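Local coordinates for protein phosphoglycerate oxidoreductase (Rhizobium etli, PDB 4HY3) that probably acts as an NAD(P)H-dependent reductase of glyoxylate and hydroxypyruvate, in the D-isomer specific 2-hydroxyacid dehydrogenase family, at residues A288-P293 with I310-R315; A278-G283 with R304-F309; F130-A135 with L191-S196; F141-A146 with R172-S177; D226-S231 with F253-R258. One frame throughout, in Å; residues are numbered along the deposited sequence.

Interaction 1 (A288-P293 with I310-R315); sequences ASDVYP and IRSAHR
Asp-290 and Tyr-292 do most of the gripping here, and both work on the chain from Arg-311 to Arg-315. The carboxylate of Asp-290 accepts the backbone N-H of Arg-315 at OD1, on the syn lone pair, with N to OD1 3.1 Å and a nearly straight 168° at the hydrogen. Ser-312 OG gives the same OD1 a weaker bond of 2.9 Å, while OD2 takes the N-H of Ala-316, so the one carboxylate holds a serine hydroxyl and two successive amides. With CG anti to the aspartate's backbone N (chi1 -167°), the carboxylate is brought to the backbone of 312-315. The backbone adds a weak bond from His-314 N to Asp-290 O, 2.9 Å.

The Tyr-292 ring meets Ser-312 O with its CE2 edge, in the ring plane, at 3.4 Å, and its OH lies against CG of Arg-311, also 3.4 Å, the two side chains crossing at about a right angle. A long, weak bond runs from Ser-312 N to that OH. Behind this shell Ala-288 CB rests on Ile-310 CB at 3.5 Å, and Phe-141 of helix 131-147 packs on Ala-288 and Ser-312. Arg-311 turns its guanidinium to the carbonyls of Val-303 and Leu-306 and gives its backbone N-H to Asp-153 of the second subunit, whose Phe-156 meets the Tyr-292 ring. The pairing of Ala-288 with Ile-310 is parallel: these are the last two strands of the seven-stranded Rossmann-type sheet, with their outgoing loops tied together just past the strand ends.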
# COMPACT_ATOMS: atom_id res chain seq x y z
N ALA A 288 -4.89 -20.58 -19.87
CA ALA A 288 -3.69 -20.09 -20.57
C ALA A 288 -2.48 -20.66 -19.90
O ALA A 288 -2.35 -20.57 -18.69
CB ALA A 288 -3.61 -18.58 -20.52
N SER A 289 -1.59 -21.24 -20.69
CA SER A 289 -0.31 -21.68 -20.18
C SER A 289 0.82 -21.06 -21.00
O SER A 289 0.60 -20.68 -22.16
CB SER A 289 -0.19 -23.20 -20.23
OG SER A 289 1.12 -23.61 -19.83
N ASP A 290 2.00 -20.99 -20.39
CA ASP A 290 3.24 -20.61 -21.06
C ASP A 290 4.17 -21.79 -21.20
O ASP A 290 5.19 -21.70 -21.87
CB ASP A 290 3.98 -19.48 -20.31
CG ASP A 290 5.09 -18.85 -21.15
OD1 ASP A 290 4.81 -18.28 -22.25
OD2 ASP A 290 6.25 -18.95 -20.73
N VAL A 291 3.82 -22.89 -20.58
CA VAL A 291 4.67 -24.06 -20.65
C VAL A 291 3.86 -25.25 -21.18
O VAL A 291 2.63 -25.27 -21.06
CB VAL A 291 5.36 -24.32 -19.29
CG1 VAL A 291 4.34 -24.74 -18.25
CG2 VAL A 291 6.51 -25.33 -19.42
N TYR A 292 4.53 -26.21 -21.80
CA TYR A 292 3.85 -27.29 -22.52
C TYR A 292 4.58 -28.61 -22.31
O TYR A 292 5.78 -28.60 -22.00
CB TYR A 292 3.73 -26.95 -24.00
CG TYR A 292 2.83 -25.79 -24.19
CD1 TYR A 292 1.47 -25.98 -24.34
CD2 TYR A 292 3.31 -24.49 -24.15
CE1 TYR A 292 0.61 -24.90 -24.47
CE2 TYR A 292 2.46 -23.41 -24.27
CZ TYR A 292 1.12 -23.63 -24.42
OH TYR A 292 0.28 -22.57 -24.55
N PRO A 293 3.88 -29.75 -22.48
CA PRO A 293 4.50 -31.04 -22.17
C PRO A 293 5.70 -31.33 -23.05
O PRO A 293 6.58 -32.09 -22.65
CB PRO A 293 3.38 -32.05 -22.45
CG PRO A 293 2.50 -31.37 -23.45
CD PRO A 293 2.56 -29.90 -23.13
N ILE A 310 -5.61 -19.58 -24.07
CA ILE A 310 -4.55 -18.63 -24.48
C ILE A 310 -3.14 -19.22 -24.46
O ILE A 310 -2.68 -19.69 -23.41
CB ILE A 310 -4.55 -17.34 -23.62
CG1 ILE A 310 -5.75 -16.47 -23.96
CG2 ILE A 310 -3.28 -16.54 -23.86
CD1 ILE A 310 -6.04 -15.43 -22.91
N ARG A 311 -2.45 -19.15 -25.61
CA ARG A 311 -1.12 -19.78 -25.83
C ARG A 311 0.07 -18.80 -25.79
O ARG A 311 -0.04 -17.64 -26.24
CB ARG A 311 -1.10 -20.55 -27.16
CG ARG A 311 -1.80 -21.90 -27.14
CD ARG A 311 -2.51 -22.19 -28.46
NE ARG A 311 -3.47 -21.14 -28.81
CZ ARG A 311 -4.79 -21.26 -28.77
NH1 ARG A 311 -5.36 -22.41 -28.43
NH2 ARG A 311 -5.54 -20.21 -29.09
N SER A 312 1.21 -19.30 -25.29
CA SER A 312 2.42 -18.51 -25.07
C SER A 312 3.66 -19.43 -25.11
O SER A 312 3.82 -20.29 -24.24
CB SER A 312 2.31 -17.80 -23.71
OG SER A 312 2.98 -16.56 -23.72
N ALA A 313 4.53 -19.24 -26.10
CA ALA A 313 5.66 -20.13 -26.37
C ALA A 313 6.86 -20.07 -25.39
O ALA A 313 7.97 -19.70 -25.78
CB ALA A 313 6.12 -19.93 -27.80
N HIS A 314 6.62 -20.47 -24.13
CA HIS A 314 7.63 -20.50 -23.05
C HIS A 314 8.48 -19.25 -23.02
O HIS A 314 9.71 -19.29 -23.00
CB HIS A 314 8.46 -21.78 -23.13
CG HIS A 314 9.02 -22.24 -21.80
ND1 HIS A 314 9.27 -21.39 -20.78
CD2 HIS A 314 9.42 -23.50 -21.37
CE1 HIS A 314 9.78 -22.08 -19.73
NE2 HIS A 314 9.86 -23.37 -20.09
N ARG A 315 7.81 -18.11 -22.97
CA ARG A 315 8.50 -16.82 -23.05
C ARG A 315 8.09 -15.88 -21.94
O ARG A 315 8.15 -14.67 -22.09
CB ARG A 315 8.15 -16.17 -24.37
CG ARG A 315 6.66 -15.89 -24.48
CD ARG A 315 6.18 -15.76 -25.91
NE ARG A 315 5.25 -14.66 -25.92
CZ ARG A 315 5.51 -13.48 -26.47
NH1 ARG A 315 6.66 -13.30 -27.10
NH2 ARG A 315 4.60 -12.51 -26.39

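Interaction 2 (A278-G283 with R304-F309); sequences AAVSSG and RSLKGF
In this Rossmann-type domain, Val-280 and Ser-281 at the C-terminal end of helix 273-281 pack on the type II turn from Leu-306 to Phe-309, which feeds the edge strand 309-311. The helix belongs to a beta-alpha-beta crossover between the neighbouring parallel strands 261-264 and 286-289. Its end is consistent with a Schellman motif, in which Gly-283, at positive phi, would be the C-prime residue.

Val-280 is at the centre of the contact. Its CB meets Leu-306 CD2 at 3.6 Å, the two side chains lying at a slant to each other, while CG2 touches the edge of the Phe-309 ring, 4.3 Å from CD1. The other methyl, CG1, points away from the valine's own N-H side (chi1 -155°, trans to N), which brings it to the backbone of the turn, 3.7 Å from Gly-308 O. Glycine suits that position: its phi is positive, and a CB there would be jammed against the carbonyl of the residue before it.

Leu-306 straddles two helix residues, CD2 on Val-280 and CD1 on Ser-281 CB at 3.8 Å, and it also leans on Met-277. With an alanine here both methyl contacts would be lost, which would probably leave a gap beside Val-280 and Ser-281 and hold the turn less firmly to the helix. Upstream, Arg-304 forms a salt bridge with Glu-161 of the second subunit. At the exposed side Lys-307, bent at chi2 and chi4, brings its CE within 3.8 Å of Ser-281 O.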
# COMPACT_ATOMS: atom_id res chain seq x y z
N ALA A 278 -9.28 -31.37 -22.12
CA ALA A 278 -10.61 -31.93 -21.98
C ALA A 278 -11.57 -30.97 -21.28
O ALA A 278 -12.67 -30.72 -21.78
CB ALA A 278 -10.55 -33.26 -21.26
N ALA A 279 -11.14 -30.40 -20.14
CA ALA A 279 -11.96 -29.45 -19.37
C ALA A 279 -12.19 -28.14 -20.12
O ALA A 279 -13.16 -27.42 -19.83
CB ALA A 279 -11.34 -29.17 -18.02
N VAL A 280 -11.33 -27.83 -21.08
CA VAL A 280 -11.50 -26.61 -21.87
C VAL A 280 -12.51 -26.78 -23.01
O VAL A 280 -13.42 -25.96 -23.12
CB VAL A 280 -10.18 -26.02 -22.44
CG1 VAL A 280 -10.35 -24.52 -22.66
CG2 VAL A 280 -8.98 -26.30 -21.55
N SER A 281 -12.34 -27.79 -23.86
CA SER A 281 -13.30 -28.03 -24.95
C SER A 281 -14.68 -28.26 -24.34
O SER A 281 -15.65 -27.60 -24.75
CB SER A 281 -12.90 -29.23 -25.80
OG SER A 281 -12.52 -30.29 -24.95
N SER A 282 -14.75 -29.15 -23.35
CA SER A 282 -15.98 -29.36 -22.57
C SER A 282 -16.56 -28.01 -22.25
O SER A 282 -17.76 -27.85 -22.09
CB SER A 282 -15.70 -30.11 -21.27
OG SER A 282 -15.32 -29.24 -20.21
N GLY A 283 -15.67 -27.03 -22.15
CA GLY A 283 -16.08 -25.67 -21.89
C GLY A 283 -16.35 -25.48 -20.43
O GLY A 283 -17.11 -24.58 -20.08
N ARG A 304 -3.36 -26.19 -30.52
CA ARG A 304 -3.36 -25.03 -31.39
C ARG A 304 -4.75 -24.53 -31.81
O ARG A 304 -4.97 -23.32 -31.93
CB ARG A 304 -2.45 -25.31 -32.56
CG ARG A 304 -1.14 -25.89 -32.06
CD ARG A 304 -0.05 -25.81 -33.10
NE ARG A 304 1.22 -26.26 -32.56
CZ ARG A 304 2.33 -25.53 -32.55
NH1 ARG A 304 2.32 -24.30 -33.04
NH2 ARG A 304 3.45 -26.03 -32.04
N SER A 305 -5.70 -25.44 -31.98
CA SER A 305 -7.04 -25.07 -32.43
C SER A 305 -8.03 -24.76 -31.29
O SER A 305 -9.06 -24.12 -31.50
CB SER A 305 -7.60 -26.15 -33.34
OG SER A 305 -7.94 -27.30 -32.58
N LEU A 306 -7.71 -25.23 -30.09
CA LEU A 306 -8.68 -25.18 -28.99
C LEU A 306 -9.14 -23.77 -28.66
O LEU A 306 -8.33 -22.93 -28.24
CB LEU A 306 -8.07 -25.83 -27.76
CG LEU A 306 -9.05 -26.18 -26.66
CD1 LEU A 306 -9.91 -27.34 -27.13
CD2 LEU A 306 -8.28 -26.54 -25.40
N LYS A 307 -10.43 -23.49 -28.85
CA LYS A 307 -10.98 -22.22 -28.38
C LYS A 307 -10.93 -22.19 -26.85
O LYS A 307 -11.12 -23.22 -26.20
CB LYS A 307 -12.42 -21.99 -28.89
CG LYS A 307 -13.54 -22.50 -27.98
CD LYS A 307 -13.62 -24.04 -27.97
CE LYS A 307 -14.45 -24.58 -26.80
NZ LYS A 307 -15.89 -24.21 -26.92
N GLY A 308 -10.65 -21.01 -26.30
CA GLY A 308 -10.77 -20.79 -24.85
C GLY A 308 -9.47 -21.01 -24.09
O GLY A 308 -9.45 -20.94 -22.86
N PHE A 309 -8.40 -21.28 -24.84
CA PHE A 309 -7.09 -21.53 -24.28
C PHE A 309 -6.08 -20.53 -24.88
O PHE A 309 -5.75 -20.64 -26.06
CB PHE A 309 -6.67 -22.98 -24.59
CG PHE A 309 -5.41 -23.42 -23.90
CD1 PHE A 309 -5.48 -24.20 -22.75
CD2 PHE A 309 -4.15 -23.06 -24.39
CE1 PHE A 309 -4.32 -24.61 -22.10
CE2 PHE A 309 -2.99 -23.46 -23.74
CZ PHE A 309 -3.08 -24.23 -22.59

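Interaction 3 (F130-A135 with L191-S196); sequences FAEPVA and LRRVLS
Helices 131-135 and 191-195, taken over these short spans, cross at -51° with their axes 9.6 Å apart, and the backbones come nearest where Ala-135 and Leu-191 place their CA atoms 4.9 Å from each other. The small side chain is consistent with so close an approach: Ala-135 CB sits 3.8 Å from the backbone N of Leu-191 and 4.1 Å from Val-194 CG2.

One turn back, Glu-132 reaches across to Arg-193 in a salt bridge, NH2 to OE1 2.8 Å. The two chains cross at about a right angle and their flat ends are 54° apart, so this is a single-pronged grip: OE1 is met nearly along its C-O axis, and it lies 22° out of the guanidinium plane. A bend at chi2 turns the carboxylate toward Val-194, with OE2 3.6 Å from its CG1; Glu-136 lies close to OE2, a like charge that may offset part of the pairing. A glutamine in its place would probably leave Arg-193 without its counter-charge and, with Arg-199 of the second subunit close by, might leave that positive charge poorly balanced.

Leu-173 of the second subunit packs on Glu-132, and its Phe-198 on Val-194. Within the chain, Ala-131 and Ala-135 pack on Ala-190, Val-134 on Leu-187, and Val-194 on Leu-139, so helix 131-147 lies against helix 186-195, the helix that follows strand 178-182 and its glycine-rich turn.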
# COMPACT_ATOMS: atom_id res chain seq x y z
N PHE A 130 13.53 -13.68 -12.79
CA PHE A 130 12.50 -14.09 -13.72
C PHE A 130 11.12 -13.96 -13.14
O PHE A 130 10.16 -14.29 -13.84
CB PHE A 130 12.72 -15.53 -14.13
CG PHE A 130 13.95 -15.74 -14.95
CD1 PHE A 130 14.14 -15.05 -16.15
CD2 PHE A 130 14.92 -16.65 -14.54
CE1 PHE A 130 15.27 -15.24 -16.91
CE2 PHE A 130 16.04 -16.86 -15.31
CZ PHE A 130 16.22 -16.15 -16.50
N ALA A 131 11.01 -13.50 -11.89
CA ALA A 131 9.73 -13.38 -11.23
C ALA A 131 8.90 -12.28 -11.85
O ALA A 131 7.80 -12.54 -12.34
CB ALA A 131 9.91 -13.12 -9.75
N GLU A 132 9.39 -11.05 -11.83
CA GLU A 132 8.59 -9.90 -12.26
C GLU A 132 8.12 -10.12 -13.70
O GLU A 132 6.91 -10.01 -13.98
CB GLU A 132 9.39 -8.60 -12.09
CG GLU A 132 8.60 -7.33 -12.31
CD GLU A 132 7.37 -7.27 -11.42
OE1 GLU A 132 7.53 -7.34 -10.17
OE2 GLU A 132 6.25 -7.14 -11.95
N PRO A 133 9.05 -10.45 -14.63
CA PRO A 133 8.62 -10.83 -15.97
C PRO A 133 7.42 -11.82 -15.94
O PRO A 133 6.39 -11.54 -16.54
CB PRO A 133 9.86 -11.49 -16.58
CG PRO A 133 11.00 -10.79 -15.90
CD PRO A 133 10.53 -10.44 -14.52
N VAL A 134 7.54 -12.92 -15.22
CA VAL A 134 6.48 -13.91 -15.20
C VAL A 134 5.19 -13.47 -14.50
O VAL A 134 4.11 -13.78 -14.97
CB VAL A 134 6.98 -15.23 -14.64
CG1 VAL A 134 5.87 -16.26 -14.65
CG2 VAL A 134 8.15 -15.71 -15.48
N ALA A 135 5.29 -12.75 -13.39
CA ALA A 135 4.09 -12.11 -12.83
C ALA A 135 3.37 -11.29 -13.89
O ALA A 135 2.20 -11.48 -14.14
CB ALA A 135 4.41 -11.25 -11.60
N LEU A 191 3.60 -11.91 -7.92
CA LEU A 191 2.21 -11.96 -8.32
C LEU A 191 1.39 -11.24 -7.27
O LEU A 191 0.61 -10.33 -7.58
CB LEU A 191 1.81 -13.41 -8.46
CG LEU A 191 0.58 -13.85 -9.25
CD1 LEU A 191 0.09 -12.88 -10.29
CD2 LEU A 191 0.93 -15.16 -9.93
N ARG A 192 1.60 -11.60 -6.01
CA ARG A 192 0.92 -10.89 -4.94
C ARG A 192 1.13 -9.40 -5.11
O ARG A 192 0.24 -8.61 -4.80
CB ARG A 192 1.37 -11.36 -3.57
CG ARG A 192 0.86 -10.55 -2.39
CD ARG A 192 -0.64 -10.29 -2.44
NE ARG A 192 -1.07 -9.50 -1.28
CZ ARG A 192 -1.11 -8.17 -1.22
NH1 ARG A 192 -0.77 -7.41 -2.25
NH2 ARG A 192 -1.50 -7.60 -0.10
N ARG A 193 2.29 -8.99 -5.61
CA ARG A 193 2.55 -7.56 -5.74
C ARG A 193 1.71 -6.92 -6.85
O ARG A 193 1.04 -5.92 -6.63
CB ARG A 193 4.03 -7.27 -5.91
CG ARG A 193 4.33 -5.78 -5.85
CD ARG A 193 5.81 -5.51 -5.56
NE ARG A 193 6.64 -6.12 -6.60
CZ ARG A 193 7.30 -7.26 -6.47
NH1 ARG A 193 7.27 -7.92 -5.32
NH2 ARG A 193 8.02 -7.76 -7.49
N VAL A 194 1.74 -7.51 -8.04
CA VAL A 194 0.97 -6.93 -9.13
C VAL A 194 -0.53 -6.96 -8.81
O VAL A 194 -1.26 -6.05 -9.18
CB VAL A 194 1.34 -7.49 -10.53
CG1 VAL A 194 2.79 -7.20 -10.79
CG2 VAL A 194 1.13 -8.99 -10.64
N LEU A 195 -0.96 -7.95 -8.05
CA LEU A 195 -2.37 -8.05 -7.69
C LEU A 195 -2.78 -7.09 -6.57
O LEU A 195 -3.96 -6.90 -6.34
CB LEU A 195 -2.75 -9.51 -7.35
CG LEU A 195 -2.62 -10.55 -8.48
CD1 LEU A 195 -2.51 -11.97 -7.97
CD2 LEU A 195 -3.78 -10.44 -9.46
N SER A 196 -1.83 -6.45 -5.92
CA SER A 196 -2.14 -5.63 -4.75
C SER A 196 -3.04 -4.47 -5.04
O SER A 196 -3.49 -3.79 -4.13
CB SER A 196 -0.87 -5.09 -4.11
OG SER A 196 -0.21 -4.22 -4.99

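Interaction 4 (F141-A146 with R172-S177); sequences FALALA and RLIAGS
Arg-172, whose carbonyl O lies 3.6 Å from Ala-146 CB, folds its side chain back on its own segment: NE donates to Leu-173 O at 2.7 Å, with 148° at the hydrogen. The acceptor lies nearly in the guanidinium plane, only 10° out of it, and bends at chi2 and chi3 curl the arginine into that position. Its far end forms a long, weak ion pair with Asp-232.

Against helix 131-147 the working side chain is Ile-174. It stretches out with CG1 anti to its carbonyl carbon and chi2 extended at -170°, which puts CD1 onto the helix surface. That one methyl touches both Ala-142 CB and Leu-143 CD2, each at 3.6 Å, with the leucine branch crossing the isoleucine at about a right angle. Further along, Ala-146 CB lies 4.4 Å from Ile-174 CG1. Two alanines one turn apart thus give a shallow floor on which a branched side chain can settle. Phe-233 of strand 233-236 packs on both Ala-146 and Ile-174 from the sheet.

Across the segments, then, the side-chain contact is apolar, while the backbone amides of Ile-174 and Ala-175 are taken by the carboxylate of Glu-136 from the second subunit. The same short loop, leading into strand 178-182, packs apolar side chains on its own helix while its amides bond to the partner chain, so fold and subunit interface meet in it.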
# COMPACT_ATOMS: atom_id res chain seq x y z
N PHE A 141 -2.44 -12.63 -18.85
CA PHE A 141 -3.41 -13.66 -19.25
C PHE A 141 -4.67 -13.64 -18.41
O PHE A 141 -5.77 -13.82 -18.97
CB PHE A 141 -2.85 -15.06 -19.19
CG PHE A 141 -1.57 -15.23 -19.90
CD1 PHE A 141 -1.39 -14.70 -21.17
CD2 PHE A 141 -0.53 -15.93 -19.30
CE1 PHE A 141 -0.19 -14.87 -21.83
CE2 PHE A 141 0.68 -16.09 -19.96
CZ PHE A 141 0.84 -15.56 -21.23
N ALA A 142 -4.54 -13.42 -17.09
CA ALA A 142 -5.73 -13.30 -16.24
C ALA A 142 -6.75 -12.34 -16.86
O ALA A 142 -7.91 -12.72 -17.11
CB ALA A 142 -5.37 -12.88 -14.84
N LEU A 143 -6.28 -11.14 -17.20
CA LEU A 143 -7.11 -10.11 -17.81
C LEU A 143 -7.52 -10.46 -19.22
O LEU A 143 -8.60 -10.07 -19.68
CB LEU A 143 -6.43 -8.75 -17.78
CG LEU A 143 -6.10 -8.32 -16.36
CD1 LEU A 143 -5.08 -7.19 -16.39
CD2 LEU A 143 -7.36 -7.92 -15.60
N ALA A 144 -6.68 -11.20 -19.91
CA ALA A 144 -7.07 -11.58 -21.25
C ALA A 144 -8.25 -12.54 -21.12
O ALA A 144 -9.32 -12.27 -21.67
CB ALA A 144 -5.91 -12.19 -22.02
N LEU A 145 -8.10 -13.62 -20.34
CA LEU A 145 -9.23 -14.54 -20.11
C LEU A 145 -10.45 -13.79 -19.55
O LEU A 145 -11.47 -13.76 -20.19
CB LEU A 145 -8.86 -15.81 -19.31
CG LEU A 145 -7.74 -16.67 -19.92
CD1 LEU A 145 -6.96 -17.50 -18.91
CD2 LEU A 145 -8.18 -17.55 -21.08
N ALA A 146 -10.32 -13.10 -18.42
CA ALA A 146 -11.50 -12.49 -17.80
C ALA A 146 -12.29 -11.45 -18.63
O ALA A 146 -13.33 -10.94 -18.16
CB ALA A 146 -11.18 -11.95 -16.41
N ARG A 172 -16.00 -10.08 -16.71
CA ARG A 172 -15.89 -10.15 -15.25
C ARG A 172 -14.62 -9.41 -14.80
O ARG A 172 -13.58 -9.48 -15.46
CB ARG A 172 -15.77 -11.60 -14.83
CG ARG A 172 -16.01 -11.82 -13.36
CD ARG A 172 -14.85 -12.58 -12.76
NE ARG A 172 -14.70 -12.16 -11.37
CZ ARG A 172 -15.06 -12.90 -10.34
NH1 ARG A 172 -15.56 -14.12 -10.55
NH2 ARG A 172 -14.91 -12.43 -9.10
N LEU A 173 -14.72 -8.72 -13.66
CA LEU A 173 -13.59 -8.00 -13.10
C LEU A 173 -12.75 -8.94 -12.26
O LEU A 173 -13.26 -9.92 -11.73
CB LEU A 173 -14.04 -6.88 -12.18
CG LEU A 173 -15.20 -5.97 -12.49
CD1 LEU A 173 -16.49 -6.64 -12.04
CD2 LEU A 173 -14.98 -4.67 -11.73
N ILE A 174 -11.47 -8.60 -12.10
CA ILE A 174 -10.60 -9.31 -11.18
C ILE A 174 -10.68 -8.72 -9.78
O ILE A 174 -10.41 -9.41 -8.81
CB ILE A 174 -9.15 -9.37 -11.72
CG1 ILE A 174 -9.10 -10.32 -12.90
CG2 ILE A 174 -8.15 -9.84 -10.67
CD1 ILE A 174 -7.70 -10.65 -13.35
N ALA A 175 -11.08 -7.46 -9.65
CA ALA A 175 -11.12 -6.83 -8.33
C ALA A 175 -12.07 -7.57 -7.39
O ALA A 175 -11.75 -7.76 -6.21
CB ALA A 175 -11.46 -5.35 -8.43
N GLY A 176 -13.20 -8.02 -7.93
CA GLY A 176 -14.06 -9.06 -7.30
C GLY A 176 -13.71 -9.60 -5.90
O GLY A 176 -13.94 -8.91 -4.92
N SER A 177 -13.15 -10.80 -5.75
CA SER A 177 -12.71 -11.74 -6.77
C SER A 177 -11.91 -12.76 -6.00
O SER A 177 -11.17 -12.40 -5.06
CB SER A 177 -11.78 -11.10 -7.76
OG SER A 177 -11.45 -11.99 -8.82

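Interaction 5 (D226-S231 with F253-R258); sequences DVLTKS and FSSMRR
Arg-257 lies flat over the peptide between Lys-230 and Ser-231. The guanidinium presents one face to it, with Lys-230 C 3.4 Å above the plane and Ser-231 N 3.8 Å above it, both over the centre of the group. An extended chain from CG to NE carries it there, passing Thr-229 O with CG at 3.7 Å. Its rotation is probably fixed by salt bridges beyond the two segments, from NH1 to Asp-232 and from NH2 to Glu-178.

The segments come from the ends of helices 224-229 and 250-254, which lead into strands 233-236 and 261-264, adjacent parallel strands of the Rossmann-type sheet; the contact joins two successive beta-alpha units.

Leu-228 and Met-256, modelled as selenomethionine, meet at about a right angle. A chi1 of -155° sets the leucine branch beside its carbonyl carbon and carries CD2 across to Met-256 CE at 3.8 Å and alongside Ser-255 CB, also 3.8 Å. Thr-229 OG1 donates to Ser-255 O, in a hydrogen bond modelled so short that its length is doubtful; Ser-255 OG lies 2.8 Å from Thr-229 OG1.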
# COMPACT_ATOMS: atom_id res chain seq x y z
N ASP A 226 -9.26 -26.08 -1.22
CA ASP A 226 -9.76 -24.68 -1.20
C ASP A 226 -9.31 -23.84 -2.40
O ASP A 226 -10.13 -23.16 -3.01
CB ASP A 226 -9.34 -23.94 0.08
CG ASP A 226 -9.97 -24.51 1.32
OD1 ASP A 226 -9.36 -24.42 2.40
OD2 ASP A 226 -11.08 -25.06 1.21
N VAL A 227 -8.01 -23.88 -2.70
CA VAL A 227 -7.40 -23.06 -3.75
C VAL A 227 -7.97 -23.51 -5.08
O VAL A 227 -8.32 -22.69 -5.95
CB VAL A 227 -5.85 -23.23 -3.77
CG1 VAL A 227 -5.23 -22.70 -5.06
CG2 VAL A 227 -5.23 -22.54 -2.57
N LEU A 228 -8.11 -24.82 -5.20
CA LEU A 228 -8.49 -25.45 -6.44
C LEU A 228 -9.99 -25.27 -6.67
O LEU A 228 -10.47 -25.30 -7.81
CB LEU A 228 -8.13 -26.93 -6.34
CG LEU A 228 -7.87 -27.72 -7.61
CD1 LEU A 228 -7.07 -28.99 -7.32
CD2 LEU A 228 -9.19 -28.08 -8.27
N THR A 229 -10.73 -25.02 -5.59
CA THR A 229 -12.17 -25.18 -5.60
C THR A 229 -12.97 -23.90 -5.42
O THR A 229 -13.89 -23.63 -6.20
CB THR A 229 -12.60 -26.31 -4.63
OG1 THR A 229 -12.87 -27.49 -5.40
CG2 THR A 229 -13.81 -25.94 -3.75
N LYS A 230 -12.62 -23.13 -4.40
CA LYS A 230 -13.28 -21.86 -4.08
C LYS A 230 -12.63 -20.68 -4.80
O LYS A 230 -12.49 -19.59 -4.22
CB LYS A 230 -13.22 -21.63 -2.58
CG LYS A 230 -13.23 -22.94 -1.82
CD LYS A 230 -13.46 -22.80 -0.33
CE LYS A 230 -14.08 -24.08 0.18
NZ LYS A 230 -13.53 -24.46 1.50
N SER A 231 -12.21 -20.88 -6.06
CA SER A 231 -11.41 -19.86 -6.75
C SER A 231 -11.83 -19.58 -8.20
O SER A 231 -12.12 -20.49 -8.98
CB SER A 231 -9.91 -20.18 -6.65
OG SER A 231 -9.34 -19.68 -5.45
N PHE A 253 -9.54 -30.97 -12.19
CA PHE A 253 -10.15 -29.92 -13.00
C PHE A 253 -11.66 -29.72 -12.81
O PHE A 253 -12.10 -28.60 -12.56
CB PHE A 253 -9.78 -30.07 -14.47
CG PHE A 253 -8.36 -29.68 -14.75
CD1 PHE A 253 -7.96 -28.35 -14.66
CD2 PHE A 253 -7.41 -30.65 -15.08
CE1 PHE A 253 -6.65 -27.98 -14.91
CE2 PHE A 253 -6.10 -30.29 -15.32
CZ PHE A 253 -5.72 -28.95 -15.24
N SER A 254 -12.42 -30.80 -12.93
CA SER A 254 -13.85 -30.81 -12.57
C SER A 254 -14.12 -30.22 -11.17
O SER A 254 -15.12 -29.56 -10.94
CB SER A 254 -14.38 -32.24 -12.63
OG SER A 254 -13.47 -33.16 -12.00
N SER A 255 -13.21 -30.47 -10.22
CA SER A 255 -13.36 -29.97 -8.87
C SER A 255 -13.51 -28.44 -8.78
O SER A 255 -13.76 -27.89 -7.70
CB SER A 255 -12.15 -30.43 -8.04
OG SER A 255 -11.80 -29.48 -7.05
N MSE A 256 -13.34 -27.76 -9.91
CA MSE A 256 -13.24 -26.29 -9.95
C MSE A 256 -14.60 -25.64 -9.98
O MSE A 256 -15.62 -26.32 -9.98
CB MSE A 256 -12.37 -25.88 -11.16
CG MSE A 256 -10.87 -25.71 -10.79
SE MSE A 256 -9.59 -25.55 -12.31
CE MSE A 256 -8.00 -26.38 -11.49
N ARG A 257 -14.63 -24.30 -9.96
CA ARG A 257 -15.84 -23.53 -10.24
C ARG A 257 -16.06 -23.52 -11.72
O ARG A 257 -15.19 -23.92 -12.49
CB ARG A 257 -15.70 -22.10 -9.77
CG ARG A 257 -16.29 -21.83 -8.42
CD ARG A 257 -15.98 -20.41 -8.02
NE ARG A 257 -16.04 -20.26 -6.58
CZ ARG A 257 -15.63 -19.19 -5.91
NH1 ARG A 257 -15.11 -18.16 -6.57
NH2 ARG A 257 -15.74 -19.14 -4.59
N ARG A 258 -17.22 -23.00 -12.12
CA ARG A 258 -17.71 -23.18 -13.48
C ARG A 258 -16.83 -22.46 -14.48
O ARG A 258 -15.95 -23.10 -15.07
CB ARG A 258 -19.19 -22.78 -13.56
CG ARG A 258 -19.85 -22.87 -14.93
CD ARG A 258 -19.83 -24.25 -15.58
NE ARG A 258 -20.34 -24.11 -16.95
CZ ARG A 258 -20.06 -24.90 -17.98
NH1 ARG A 258 -19.27 -25.97 -17.82
NH2 ARG A 258 -20.58 -24.63 -19.17

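All five contacts belong largely to the nucleotide-binding half of the chain. Interactions 3 and 4 share helix 131-147, with interaction 4 nested inside the loop that interaction 3 closes, their centres about 15 Å apart. Interaction 5 follows, then interactions 2 and 1, whose segments alternate and which touch through Arg-311 and Phe-309, about 14 Å between centres. Interaction 2 also meets interaction 5 where Ala-279 of helix 273-281 packs on Phe-253, centres about 17 Å apart. Interaction 4 meets interaction 1 where Phe-141, Ala-144 and Leu-145 pack on Ile-310, so the long helix backs the edge strands of the parallel sheet. Interactions 1 to 4 all reach the second subunit; interaction 5 touches no other chain.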